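Local atomic coordinates of phosphoribosylaminoimidazole-succinocarboxamide synthase (Pyrococcus horikoshii, PDB entry 3U55), a protein that catalyses the ATP-dependent joining of L-aspartate to the carboxylate of 5-amino-1-(5-phospho-D-ribosyl)imidazole-4-carboxylate, a step of de novo purine biosynthesis. Residues I55-L60 and K66-G71; D84-E89 and L139-D144; L106-E111 and R198-K203. One frame throughout, in Å; residues are numbered along the deposited sequence.

Interaction 1: I55-L60 and K66-G71; sequences IFFKLL and KTHFIG
Phe57 reaches out from the helix into a bay formed by three successive residues, Thr67, His68 and Phe69. At its far end the ring meets the imidazole in an offset edge-to-face pair: the edge of His68 is turned toward the Phe57 face, centroids 5.3 Å apart and planes at 78°. The closest atoms here are Phe57 CZ and His68 NE2, at 3.6 Å. Nearer the helix, Phe57 CD1 lies 3.9 Å from Thr67 CB, while Phe57 CB meets Phe69 CB at 3.7 Å. The Phe69 ring swings toward the next helix residue because CG stands opposite the backbone N (chi1 177°), which brings CE2 to within 3.9 Å of Lys58 CE, the lysine methylene next to the ammonium group touching the ring. Leu60 CB adds a looser touch on Thr67 CG2.

A second shell holds the bay in shape. Thr67 OG1 accepts from Phe69 N at 3.2 Å, closing an ST turn, and Thr67 N is hydrogen-bonded to Glu61 of the same helix. His68 NE2 has a weak hydrogen bond to the carbonyl of Asp190. Beyond the bay, Ile70 and Gly71 form a classic beta bulge opposite Ile79. Helix 45-62 thus covers the start of strand 69-72, an outermost strand of a four-stranded antiparallel sheet, while its Phe56 and Leu59 pack on helix 143-165 and Ile55 and Phe56 on helix 220-232.

Interaction 2: D84-E89 and L139-D144; sequences DMYPLE and LGISLD
Tyr86 OH is hydrogen-bonded to one carboxylate oxygen of Glu145, and the other oxygen of that carboxylate meets Ser142 OG, so Glu145 ties the tyrosine to the very turn whose Ile141 packs against its ring. The hydroxyl of this buried tyrosine thus has a polar partner, and the ring is held at its far end. Along one flank of the tyrosine, CD1 lies 3.9 Å from Ile141 CG1 and CE1 lies 4.1 Å from Ile141 CG2, so both branches of the isoleucine take part. Ile141 CG1 sits beside its own backbone N (chi1 -51°) and the chain runs on extended, which drives CD1 in among the side chains of the other segment. There Ile141 CD1 meets Leu88 tip to tip, 3.8 Å from Leu88 CD1, and rests 4.2 Å from Pro87 CD.

The backbone shapes on both sides set up this socket. Pro87 is the centre of an inverse gamma turn, with a weak bond from Leu88 N to Tyr86 O at 2.8 Å, so Tyr86, Pro87 and Leu88 can all close on one methyl. Ile149 of helix 143-165 also touches Tyr86 and Leu88. On the other segment, Gly140, with positive phi, ends helix 133-138 in a Schellman motif, and Ser142 serves as N-cap of helix 143-165. The arrangement is a tight helix-to-helix connection, C-terminal Schellman followed by N-cap, whose Ile141 packs onto strand 84-93 where the inverse gamma turn at Pro87 interrupts it.

Interaction 3: L106-E111 and R198-K203; sequences LPEGYE and RFWDAK. With SO4 (sulfate ion), chain B.
Trp200 brings the outer edge of its six-membered ring up to Glu108 and Gly109, the two central residues of a type II beta turn that runs from Pro107 to Tyr110 and is closed by Tyr110 N to Pro107 O at 2.9 Å. Glu108 OE1 comes in near the plane of the indole, 3.3 Å from CZ2 of Trp200, with carboxylate and ring planes only 18° apart; an anionic oxygen lying at the C-H rim of an aromatic ring is likely to be electrostatically favourable. Bending of the glutamate at chi2 (107°) carries the carboxylate over to the ring, and its OE2 forms a salt bridge with Lys101. Gly109 CA sits 3.8 Å from Trp200 CH2; the backbone angles of the turn themselves call for glycine here.

Two residues before Trp200 on strand 197-201, Arg198, extended from CG to NE, reaches a sulfate, which Arg93 and the backbone N of Ser99 also bind. The ion probably comes from the crystallisation liquor, and its place is consistent with the pocket in which this family holds the phosphate of its ribotide substrate. Salt bridges to Asp173 and Asp211 position the guanidinium. A leucine in place of Arg198 would probably leave both aspartates without this mate and the anion held less firmly. The guanidinium meets the sulfate edge-on: O2 accepts from Arg198 NH1 at 3.1 Å and from NH2 at 3.3 Å, while O1 takes a second bond from NH1 at 3.2 Å.

In the fold
Interaction 1 closes early in the chain, before either of the others opens, whereas interactions 2 and 3 are interleaved: 84-89, 106-111, 139-144, 198-203. Their centres lie about 30 Å apart, yet both reach the six-stranded antiparallel sheet, in which strand 169-180 pairs with both 84-93 and 197-201. Interaction 1 belongs to helix 45-62 and the separate four-stranded sheet, with its centre about 21 Å from that of interaction 2 and 26 Å from that of interaction 3. It still touches interaction 3, Phe56 CZ lying 4.1 Å from Phe199 CZ, so the helix bridges the two sheets. Interaction 3 alone includes the bound sulfate; interaction 1 joins a helix to an edge strand, and interaction 2 an interhelical turn to a sheet strand.

Interaction 1: I55-L60 and K66-G71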
loop_
_atom_site.group_PDB
_atom_site.type_symbol
_atom_site.label_atom_id
_atom_site.label_comp_id
_atom_site.label_asym_id
_atom_site.label_seq_id
_atom_site.Cartn_x
_atom_site.Cartn_y
_atom_site.Cartn_z
ATOM N N ILE A 55 0.208 -19.482 -24.861
ATOM C CA ILE A 55 0.699 -20.650 -24.136
ATOM C C ILE A 55 0.273 -20.607 -22.659
ATOM O O ILE A 55 -0.282 -21.579 -22.137
ATOM C CB ILE A 55 2.234 -20.800 -24.252
ATOM C CG1 ILE A 55 2.622 -21.216 -25.678
ATOM C CG2 ILE A 55 2.756 -21.822 -23.240
ATOM C CD1 ILE A 55 4.066 -20.930 -26.041
ATOM N N PHE A 56 0.532 -19.480 -21.995
ATOM C CA PHE A 56 0.191 -19.338 -20.581
ATOM C C PHE A 56 -1.315 -19.359 -20.325
ATOM O O PHE A 56 -1.759 -20.023 -19.393
ATOM C CB PHE A 56 0.837 -18.093 -19.968
ATOM C CG PHE A 56 2.348 -18.164 -19.876
ATOM C CD1 PHE A 56 2.980 -19.244 -19.256
ATOM C CD2 PHE A 56 3.135 -17.131 -20.379
ATOM C CE1 PHE A 56 4.379 -19.299 -19.158
ATOM C CE2 PHE A 56 4.523 -17.169 -20.282
ATOM C CZ PHE A 56 5.150 -18.258 -19.675
ATOM N N PHE A 57 -2.094 -18.646 -21.140
ATOM C CA PHE A 57 -3.564 -18.661 -21.001
ATOM C C PHE A 57 -4.134 -20.070 -21.118
ATOM O O PHE A 57 -5.000 -20.458 -20.330
ATOM C CB PHE A 57 -4.261 -17.763 -22.028
ATOM C CG PHE A 57 -4.124 -16.281 -21.762
ATOM C CD1 PHE A 57 -4.192 -15.769 -20.471
ATOM C CD2 PHE A 57 -3.966 -15.392 -22.828
ATOM C CE1 PHE A 57 -4.078 -14.391 -20.240
ATOM C CE2 PHE A 57 -3.853 -14.017 -22.610
ATOM C CZ PHE A 57 -3.906 -13.516 -21.316
ATOM N N LYS A 58 -3.658 -20.825 -22.108
ATOM C CA LYS A 58 -4.126 -22.197 -22.311
ATOM C C LYS A 58 -3.798 -23.081 -21.111
ATOM O O LYS A 58 -4.647 -23.849 -20.655
ATOM C CB LYS A 58 -3.549 -22.788 -23.601
ATOM C CG LYS A 58 -4.238 -22.292 -24.863
ATOM C CD LYS A 58 -3.504 -22.767 -26.110
ATOM C CE LYS A 58 -4.303 -22.458 -27.369
ATOM N NZ LYS A 58 -3.521 -22.760 -28.603
ATOM N N LEU A 59 -2.580 -22.941 -20.582
ATOM C CA LEU A 59 -2.166 -23.680 -19.383
ATOM C C LEU A 59 -3.060 -23.368 -18.172
ATOM O O LEU A 59 -3.513 -24.278 -17.467
ATOM C CB LEU A 59 -0.690 -23.404 -19.061
ATOM C CG LEU A 59 -0.114 -23.907 -17.731
ATOM C CD1 LEU A 59 0.093 -25.420 -17.738
ATOM C CD2 LEU A 59 1.202 -23.190 -17.439
ATOM N N LEU A 60 -3.319 -22.084 -17.940
ATOM C CA LEU A 60 -4.162 -21.662 -16.815
ATOM C C LEU A 60 -5.604 -22.145 -16.959
ATOM O O LEU A 60 -6.227 -22.571 -15.980
ATOM C CB LEU A 60 -4.095 -20.143 -16.644
ATOM C CG LEU A 60 -2.707 -19.608 -16.290
ATOM C CD1 LEU A 60 -2.707 -18.092 -16.323
ATOM C CD2 LEU A 60 -2.272 -20.122 -14.912
ATOM N N LYS A 66 -10.283 -18.911 -15.137
ATOM C CA LYS A 66 -11.010 -18.189 -16.180
ATOM C C LYS A 66 -10.164 -17.056 -16.735
ATOM O O LYS A 66 -9.745 -16.175 -15.988
ATOM C CB LYS A 66 -12.328 -17.620 -15.642
ATOM C CG LYS A 66 -13.429 -18.635 -15.467
ATOM C CD LYS A 66 -14.778 -17.942 -15.262
ATOM C CE LYS A 66 -15.783 -18.892 -14.644
ATOM N NZ LYS A 66 -15.481 -19.105 -13.203
ATOM N N THR A 67 -9.915 -17.083 -18.045
ATOM C CA THR A 67 -9.153 -16.024 -18.708
ATOM C C THR A 67 -9.953 -15.438 -19.863
ATOM O O THR A 67 -10.935 -16.040 -20.319
ATOM C CB THR A 67 -7.793 -16.504 -19.261
ATOM O OG1 THR A 67 -7.983 -17.190 -20.506
ATOM C CG2 THR A 67 -7.053 -17.403 -18.270
ATOM N N HIS A 68 -9.525 -14.277 -20.344
ATOM C CA HIS A 68 -10.217 -13.626 -21.453
ATOM C C HIS A 68 -9.874 -14.227 -22.826
ATOM O O HIS A 68 -10.410 -13.792 -23.843
ATOM C CB HIS A 68 -10.046 -12.096 -21.407
ATOM C CG HIS A 68 -8.675 -11.601 -21.771
ATOM N ND1 HIS A 68 -8.441 -10.291 -22.138
ATOM C CD2 HIS A 68 -7.472 -12.223 -21.811
ATOM C CE1 HIS A 68 -7.153 -10.130 -22.392
ATOM N NE2 HIS A 68 -6.544 -11.287 -22.204
ATOM N N PHE A 69 -8.998 -15.230 -22.848
ATOM C CA PHE A 69 -8.551 -15.819 -24.109
ATOM C C PHE A 69 -9.665 -16.590 -24.824
ATOM O O PHE A 69 -10.257 -17.502 -24.253
ATOM C CB PHE A 69 -7.329 -16.725 -23.904
ATOM C CG PHE A 69 -6.871 -17.418 -25.169
ATOM C CD1 PHE A 69 -6.323 -16.683 -26.222
ATOM C CD2 PHE A 69 -7.001 -18.797 -25.311
ATOM C CE1 PHE A 69 -5.905 -17.315 -27.400
ATOM C CE2 PHE A 69 -6.588 -19.441 -26.484
ATOM C CZ PHE A 69 -6.037 -18.697 -27.529
ATOM N N ILE A 70 -9.931 -16.215 -26.071
ATOM C CA ILE A 70 -10.875 -16.955 -26.923
ATOM C C ILE A 70 -10.133 -17.695 -28.045
ATOM O O ILE A 70 -10.278 -18.910 -28.194
ATOM C CB ILE A 70 -11.996 -16.040 -27.492
ATOM C CG1 ILE A 70 -12.867 -15.495 -26.347
ATOM C CG2 ILE A 70 -12.865 -16.805 -28.516
ATOM C CD1 ILE A 70 -13.844 -14.399 -26.756
ATOM N N GLY A 71 -9.337 -16.963 -28.819
ATOM C CA GLY A 71 -8.572 -17.564 -29.908
ATOM C C GLY A 71 -7.540 -16.651 -30.541
ATOM O O GLY A 71 -7.399 -15.481 -30.163
#

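Interaction 2: D84-E89 and L139-D144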
loop_
_atom_site.group_PDB
_atom_site.type_symbol
_atom_site.label_atom_id
_atom_site.label_comp_id
_atom_site.label_asym_id
_atom_site.label_seq_id
_atom_site.Cartn_x
_atom_site.Cartn_y
_atom_site.Cartn_z
ATOM N N ASP A 84 -15.816 -5.878 -18.144
ATOM C CA ASP A 84 -15.787 -4.660 -17.354
ATOM C C ASP A 84 -14.514 -4.734 -16.517
ATOM O O ASP A 84 -14.440 -5.498 -15.552
ATOM C CB ASP A 84 -17.023 -4.561 -16.453
ATOM C CG ASP A 84 -18.285 -4.183 -17.224
ATOM O OD1 ASP A 84 -18.177 -3.606 -18.329
ATOM O OD2 ASP A 84 -19.390 -4.459 -16.715
ATOM N N MET A 85 -13.512 -3.955 -16.910
ATOM C CA MET A 85 -12.180 -4.074 -16.328
ATOM C C MET A 85 -12.078 -3.437 -14.954
ATOM O O MET A 85 -12.607 -2.354 -14.721
ATOM C CB MET A 85 -11.123 -3.477 -17.268
ATOM C CG MET A 85 -10.890 -4.267 -18.563
ATOM S SD MET A 85 -10.253 -5.950 -18.340
ATOM C CE MET A 85 -8.631 -5.586 -17.644
ATOM N N TYR A 86 -11.390 -4.113 -14.037
ATOM C CA TYR A 86 -11.005 -3.481 -12.775
ATOM C C TYR A 86 -9.830 -2.543 -13.035
ATOM O O TYR A 86 -8.918 -2.897 -13.793
ATOM C CB TYR A 86 -10.583 -4.521 -11.736
ATOM C CG TYR A 86 -11.706 -5.384 -11.214
ATOM C CD1 TYR A 86 -12.608 -4.890 -10.271
ATOM C CD2 TYR A 86 -11.864 -6.695 -11.660
ATOM C CE1 TYR A 86 -13.642 -5.676 -9.783
ATOM C CE2 TYR A 86 -12.896 -7.494 -11.181
ATOM C CZ TYR A 86 -13.777 -6.982 -10.241
ATOM O OH TYR A 86 -14.797 -7.777 -9.760
ATOM N N PRO A 87 -9.829 -1.360 -12.388
ATOM C CA PRO A 87 -8.717 -0.423 -12.536
ATOM C C PRO A 87 -7.537 -0.841 -11.650
ATOM O O PRO A 87 -7.050 -0.042 -10.851
ATOM C CB PRO A 87 -9.316 0.909 -12.062
ATOM C CG PRO A 87 -10.358 0.531 -11.090
ATOM C CD PRO A 87 -10.892 -0.828 -11.511
ATOM N N LEU A 88 -7.096 -2.091 -11.800
ATOM C CA LEU A 88 -6.044 -2.653 -10.953
ATOM C C LEU A 88 -4.917 -3.276 -11.748
ATOM O O LEU A 88 -5.135 -3.840 -12.819
ATOM C CB LEU A 88 -6.605 -3.737 -10.021
ATOM C CG LEU A 88 -7.722 -3.409 -9.027
ATOM C CD1 LEU A 88 -8.246 -4.704 -8.388
ATOM C CD2 LEU A 88 -7.246 -2.417 -7.964
ATOM N N GLU A 89 -3.710 -3.175 -11.196
ATOM C CA GLU A 89 -2.616 -4.056 -11.565
ATOM C C GLU A 89 -2.300 -4.887 -10.322
ATOM O O GLU A 89 -2.089 -4.339 -9.244
ATOM C CB GLU A 89 -1.403 -3.255 -12.041
ATOM C CG GLU A 89 -1.631 -2.611 -13.413
ATOM C CD GLU A 89 -0.527 -1.646 -13.828
ATOM O OE1 GLU A 89 -0.698 -0.985 -14.875
ATOM O OE2 GLU A 89 0.499 -1.544 -13.119
ATOM N N LEU A 139 -12.944 2.739 -4.230
ATOM C CA LEU A 139 -13.001 2.684 -5.691
ATOM C C LEU A 139 -14.147 1.816 -6.243
ATOM O O LEU A 139 -14.304 1.693 -7.458
ATOM C CB LEU A 139 -11.659 2.197 -6.245
ATOM C CG LEU A 139 -10.452 3.124 -6.100
ATOM C CD1 LEU A 139 -9.177 2.344 -6.409
ATOM C CD2 LEU A 139 -10.570 4.361 -6.999
ATOM N N GLY A 140 -14.924 1.200 -5.359
ATOM C CA GLY A 140 -16.095 0.416 -5.772
ATOM C C GLY A 140 -15.852 -1.077 -5.883
ATOM O O GLY A 140 -16.674 -1.813 -6.447
ATOM N N ILE A 141 -14.725 -1.528 -5.339
ATOM C CA ILE A 141 -14.370 -2.942 -5.340
ATOM C C ILE A 141 -14.537 -3.545 -3.940
ATOM O O ILE A 141 -13.804 -3.195 -3.008
ATOM C CB ILE A 141 -12.915 -3.172 -5.836
ATOM C CG1 ILE A 141 -12.671 -2.447 -7.169
ATOM C CG2 ILE A 141 -12.641 -4.663 -5.968
ATOM C CD1 ILE A 141 -11.201 -2.373 -7.590
ATOM N N SER A 142 -15.487 -4.469 -3.809
ATOM C CA SER A 142 -15.835 -5.047 -2.514
ATOM C C SER A 142 -14.705 -5.918 -1.982
ATOM O O SER A 142 -13.862 -6.400 -2.746
ATOM C CB SER A 142 -17.129 -5.866 -2.613
ATOM O OG SER A 142 -16.906 -7.093 -3.294
ATOM N N LEU A 143 -14.694 -6.128 -0.670
ATOM C CA LEU A 143 -13.683 -6.994 -0.074
ATOM C C LEU A 143 -13.764 -8.431 -0.610
ATOM O O LEU A 143 -12.733 -9.080 -0.788
ATOM C CB LEU A 143 -13.781 -6.967 1.450
ATOM C CG LEU A 143 -12.712 -7.702 2.260
ATOM C CD1 LEU A 143 -11.306 -7.173 1.941
ATOM C CD2 LEU A 143 -13.022 -7.585 3.747
ATOM N N ASP A 144 -14.980 -8.925 -0.865
ATOM C CA ASP A 144 -15.153 -10.251 -1.473
ATOM C C ASP A 144 -14.509 -10.320 -2.861
ATOM O O ASP A 144 -13.863 -11.318 -3.206
ATOM C CB ASP A 144 -16.642 -10.652 -1.551
ATOM C CG ASP A 144 -16.844 -12.064 -2.104
ATOM O OD1 ASP A 144 -16.415 -13.039 -1.447
ATOM O OD2 ASP A 144 -17.432 -12.204 -3.197
#

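Interaction 3: L106-E111 and R198-K203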
loop_
_atom_site.group_PDB
_atom_site.type_symbol
_atom_site.label_atom_id
_atom_site.label_comp_id
_atom_site.label_asym_id
_atom_site.label_seq_id
_atom_site.Cartn_x
_atom_site.Cartn_y
_atom_site.Cartn_z
ATOM N N LEU A 106 15.289 -5.432 1.654
ATOM C CA LEU A 106 15.753 -6.766 1.308
ATOM C C LEU A 106 16.510 -6.715 -0.002
ATOM O O LEU A 106 16.178 -5.911 -0.872
ATOM C CB LEU A 106 14.567 -7.726 1.200
ATOM C CG LEU A 106 13.649 -7.866 2.422
ATOM C CD1 LEU A 106 12.462 -8.755 2.080
ATOM C CD2 LEU A 106 14.407 -8.402 3.639
ATOM N N PRO A 107 17.535 -7.575 -0.157
ATOM C CA PRO A 107 18.315 -7.509 -1.391
ATOM C C PRO A 107 17.619 -8.152 -2.585
ATOM O O PRO A 107 16.830 -9.079 -2.416
ATOM C CB PRO A 107 19.593 -8.287 -1.042
ATOM C CG PRO A 107 19.172 -9.239 0.019
ATOM C CD PRO A 107 18.120 -8.513 0.822
ATOM N N GLU A 108 17.923 -7.654 -3.782
ATOM C CA GLU A 108 17.547 -8.323 -5.026
ATOM C C GLU A 108 17.921 -9.804 -4.936
ATOM O O GLU A 108 19.063 -10.142 -4.605
ATOM C CB GLU A 108 18.289 -7.678 -6.203
ATOM C CG GLU A 108 18.066 -8.357 -7.556
ATOM C CD GLU A 108 17.181 -7.557 -8.503
ATOM O OE1 GLU A 108 16.904 -8.061 -9.612
ATOM O OE2 GLU A 108 16.768 -6.429 -8.153
ATOM N N GLY A 109 16.968 -10.688 -5.214
ATOM C CA GLY A 109 17.245 -12.122 -5.134
ATOM C C GLY A 109 16.823 -12.774 -3.831
ATOM O O GLY A 109 16.842 -14.000 -3.718
ATOM N N TYR A 110 16.455 -11.965 -2.841
ATOM C CA TYR A 110 15.955 -12.497 -1.570
ATOM C C TYR A 110 14.732 -13.369 -1.839
ATOM O O TYR A 110 13.798 -12.955 -2.537
ATOM C CB TYR A 110 15.619 -11.359 -0.613
ATOM C CG TYR A 110 15.249 -11.752 0.802
ATOM C CD1 TYR A 110 16.200 -11.705 1.838
ATOM C CD2 TYR A 110 13.944 -12.138 1.119
ATOM C CE1 TYR A 110 15.852 -12.044 3.155
ATOM C CE2 TYR A 110 13.592 -12.479 2.427
ATOM C CZ TYR A 110 14.553 -12.429 3.435
ATOM O OH TYR A 110 14.188 -12.754 4.716
ATOM N N GLU A 111 14.776 -14.587 -1.307
ATOM C CA GLU A 111 13.687 -15.552 -1.423
ATOM C C GLU A 111 12.638 -15.263 -0.365
ATOM O O GLU A 111 12.909 -15.362 0.835
ATOM C CB GLU A 111 14.234 -16.969 -1.229
ATOM C CG GLU A 111 13.233 -18.076 -1.467
ATOM C CD GLU A 111 13.419 -18.719 -2.819
ATOM O OE1 GLU A 111 13.317 -18.000 -3.842
ATOM O OE2 GLU A 111 13.684 -19.943 -2.848
ATOM N N ARG A 198 8.839 -11.160 -14.371
ATOM C CA ARG A 198 10.281 -11.346 -14.256
ATOM C C ARG A 198 10.608 -12.832 -14.275
ATOM O O ARG A 198 10.078 -13.612 -13.473
ATOM C CB ARG A 198 10.856 -10.644 -13.023
ATOM C CG ARG A 198 10.993 -9.149 -13.212
ATOM C CD ARG A 198 11.650 -8.474 -12.018
ATOM N NE ARG A 198 11.789 -7.034 -12.254
ATOM C CZ ARG A 198 10.867 -6.126 -11.931
ATOM N NH1 ARG A 198 9.741 -6.492 -11.332
ATOM N NH2 ARG A 198 11.076 -4.844 -12.191
ATOM N N PHE A 199 11.451 -13.213 -15.236
ATOM C CA PHE A 199 11.891 -14.591 -15.445
ATOM C C PHE A 199 13.412 -14.645 -15.316
ATOM O O PHE A 199 14.106 -13.947 -16.046
ATOM C CB PHE A 199 11.560 -15.062 -16.870
ATOM C CG PHE A 199 10.088 -15.131 -17.213
ATOM C CD1 PHE A 199 9.158 -15.720 -16.355
ATOM C CD2 PHE A 199 9.651 -14.671 -18.452
ATOM C CE1 PHE A 199 7.813 -15.815 -16.718
ATOM C CE2 PHE A 199 8.304 -14.759 -18.824
ATOM C CZ PHE A 199 7.385 -15.331 -17.958
ATOM N N TRP A 200 13.931 -15.469 -14.404
ATOM C CA TRP A 200 15.385 -15.657 -14.266
ATOM C C TRP A 200 15.775 -17.086 -14.627
ATOM O O TRP A 200 15.068 -18.032 -14.281
ATOM C CB TRP A 200 15.844 -15.375 -12.832
ATOM C CG TRP A 200 15.801 -13.938 -12.395
ATOM C CD1 TRP A 200 15.379 -12.855 -13.122
ATOM C CD2 TRP A 200 16.163 -13.431 -11.101
ATOM N NE1 TRP A 200 15.469 -11.713 -12.367
ATOM C CE2 TRP A 200 15.949 -12.034 -11.124
ATOM C CE3 TRP A 200 16.646 -14.023 -9.927
ATOM C CZ2 TRP A 200 16.201 -11.219 -10.019
ATOM C CZ3 TRP A 200 16.905 -13.207 -8.825
ATOM C CH2 TRP A 200 16.679 -11.823 -8.881
ATOM N N ASP A 201 16.908 -17.253 -15.311
ATOM C CA ASP A 201 17.428 -18.601 -15.541
ATOM C C ASP A 201 17.732 -19.250 -14.188
ATOM O O ASP A 201 18.317 -18.612 -13.320
ATOM C CB ASP A 201 18.687 -18.577 -16.409
ATOM C CG ASP A 201 19.335 -19.948 -16.522
ATOM O OD1 ASP A 201 18.715 -20.849 -17.109
ATOM O OD2 ASP A 201 20.449 -20.128 -16.001
ATOM N N ALA A 202 17.324 -20.505 -14.008
ATOM C CA ALA A 202 17.509 -21.189 -12.720
ATOM C C ALA A 202 18.981 -21.407 -12.382
ATOM O O ALA A 202 19.378 -21.315 -11.221
ATOM C CB ALA A 202 16.752 -22.514 -12.688
ATOM N N LYS A 203 19.784 -21.690 -13.404
ATOM C CA LYS A 203 21.214 -21.918 -13.216
ATOM C C LYS A 203 21.978 -20.613 -12.938
ATOM O O LYS A 203 22.679 -20.506 -11.935
ATOM C CB LYS A 203 21.797 -22.652 -14.429
ATOM C CG LYS A 203 23.171 -23.254 -14.188
HETATM S S SO4 B . 7.986 -3.322 -10.308
HETATM O O1 SO4 B . 8.778 -4.138 -9.405
HETATM O O2 SO4 B . 7.973 -3.904 -11.644
HETATM O O3 SO4 B . 6.629 -3.237 -9.765
HETATM O O4 SO4 B . 8.568 -1.989 -10.396
#